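Hydrazine synthase subunit beta (Candidatus Kuenenia stuttgartiensis, PDB 5C2V) forms part of the hydrazine synthase complex, which condenses nitric oxide with ammonium, and may modulate passage of the hydroxylamine intermediate between the gamma and alpha active sites. Local coordinates at residues R145-S150 and L156-D161. Numbering follows the deposited sequence.
Sequences RMVEIS and LVAILD
Glu148 and Val157 pair through both backbone bonds, Glu148 N to Val157 O at 2.9 Å and Val157 N to Glu148 O at 3.0 Å, making an antiparallel hydrogen-bonded pair in the hairpin of strands 144-149 and 155-160. The N-to-C directions of segments 145-149 and 156-160 make 163°; they lie on the first two strands of a four-stranded beta-propeller blade. Farther along, Arg145 N donates to Ile159 O at 2.9 Å. Side chains of Val147, Ile149, Leu156 and Ala158 occupy one face: both methyls of Leu156 touch Val147, CD1 lying 3.9 Å from Val147 CG1 and CD2 3.7 Å from Val147 CB, and CD2 also meets Ile149 CG1. On the other face, Ile159 CG1 sits between backbone N and carbonyl carbon (chi1 44°), a setting that brings CD1 over to strand 145-149, against the CB atoms of Arg145 and Met146. Arg145 can be followed outward from there. Its CB packs 3.7 Å from Ile159 CD1, CG still skirts that methyl, and the bend at chi2 (54°) precedes an end that leaves the hairpin. There NH2 forms a salt bridge with Glu69 of the gamma subunit. Asp161, salt-bridged to Arg168 and Arg193, is reached through one water, which accepts from Arg145 NH1 at 2.8 Å in the guanidinium plane and donates to Asp161 OD2.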
# COMPACT_ATOMS: atom_id res chain seq x y z
N ARG B 145 6.63 42.11 -32.14
CA ARG B 145 5.56 42.71 -31.35
C ARG B 145 6.05 43.82 -30.41
O ARG B 145 5.45 44.88 -30.31
CB ARG B 145 4.83 41.64 -30.54
CG ARG B 145 3.66 42.16 -29.72
CD ARG B 145 2.67 42.94 -30.58
NE ARG B 145 1.50 43.35 -29.82
CZ ARG B 145 0.31 42.76 -29.90
NH1 ARG B 145 0.13 41.73 -30.73
NH2 ARG B 145 -0.71 43.19 -29.17
N MET B 146 7.17 43.54 -29.74
CA MET B 146 7.69 44.41 -28.70
C MET B 146 9.19 44.21 -28.58
O MET B 146 9.70 43.14 -28.94
CB MET B 146 6.98 44.11 -27.37
CG MET B 146 7.56 44.80 -26.13
SD MET B 146 7.41 46.59 -26.17
CE MET B 146 5.79 46.81 -25.43
N VAL B 147 9.91 45.22 -28.10
CA VAL B 147 11.32 45.02 -27.79
C VAL B 147 11.54 45.17 -26.29
O VAL B 147 10.60 45.48 -25.56
CB VAL B 147 12.21 46.03 -28.54
CG1 VAL B 147 12.17 45.76 -30.03
CG2 VAL B 147 11.77 47.45 -28.23
N GLU B 148 12.76 44.92 -25.84
CA GLU B 148 13.15 45.24 -24.47
C GLU B 148 14.66 45.48 -24.41
O GLU B 148 15.42 44.79 -25.08
CB GLU B 148 12.74 44.12 -23.51
CG GLU B 148 13.25 44.26 -22.08
CD GLU B 148 12.44 45.23 -21.23
OE1 GLU B 148 12.17 44.91 -20.05
OE2 GLU B 148 12.09 46.32 -21.73
N ILE B 149 15.09 46.43 -23.59
CA ILE B 149 16.52 46.71 -23.46
C ILE B 149 17.06 46.22 -22.12
O ILE B 149 16.46 46.46 -21.07
CB ILE B 149 16.82 48.22 -23.61
CG1 ILE B 149 16.20 48.76 -24.90
CG2 ILE B 149 18.32 48.46 -23.60
CD1 ILE B 149 16.52 50.21 -25.17
N SER B 150 18.20 45.53 -22.17
CA SER B 150 18.86 45.01 -20.98
C SER B 150 19.34 46.15 -20.08
O SER B 150 19.59 47.25 -20.55
CB SER B 150 20.03 44.12 -21.39
OG SER B 150 20.97 44.83 -22.17
N LEU B 156 19.50 44.10 -27.01
CA LEU B 156 18.11 44.41 -27.29
C LEU B 156 17.37 43.15 -27.73
O LEU B 156 17.67 42.59 -28.78
CB LEU B 156 18.02 45.49 -28.37
CG LEU B 156 16.71 46.13 -28.84
CD1 LEU B 156 16.02 45.28 -29.91
CD2 LEU B 156 15.77 46.42 -27.69
N VAL B 157 16.39 42.70 -26.95
CA VAL B 157 15.63 41.51 -27.32
C VAL B 157 14.33 41.90 -28.02
O VAL B 157 13.70 42.90 -27.67
CB VAL B 157 15.31 40.63 -26.10
CG1 VAL B 157 16.58 40.02 -25.54
CG2 VAL B 157 14.56 41.42 -25.04
N ALA B 158 13.95 41.12 -29.02
CA ALA B 158 12.70 41.38 -29.74
C ALA B 158 11.89 40.11 -29.93
O ALA B 158 12.37 39.14 -30.53
CB ALA B 158 12.99 42.02 -31.09
N ILE B 159 10.67 40.10 -29.41
CA ILE B 159 9.77 38.98 -29.65
C ILE B 159 9.21 39.07 -31.06
O ILE B 159 8.62 40.08 -31.45
CB ILE B 159 8.61 38.93 -28.65
CG1 ILE B 159 8.02 40.33 -28.43
CG2 ILE B 159 9.07 38.34 -27.33
CD1 ILE B 159 6.75 40.33 -27.61
N LEU B 160 9.41 38.01 -31.84
CA LEU B 160 8.86 37.96 -33.17
C LEU B 160 7.60 37.13 -33.14
O LEU B 160 7.64 35.91 -32.96
CB LEU B 160 9.86 37.37 -34.17
CG LEU B 160 11.30 37.89 -34.11
CD1 LEU B 160 12.15 37.19 -35.15
CD2 LEU B 160 11.33 39.40 -34.30
N ASP B 161 6.46 37.79 -33.33
CA ASP B 161 5.20 37.08 -33.40
C ASP B 161 4.89 36.97 -34.88
O ASP B 161 4.55 37.95 -35.53
CB ASP B 161 4.11 37.84 -32.63
CG ASP B 161 2.83 37.03 -32.50
OD1 ASP B 161 2.90 35.79 -32.56
OD2 ASP B 161 1.76 37.65 -32.31
O HOH W 1 1.69 40.78 -32.91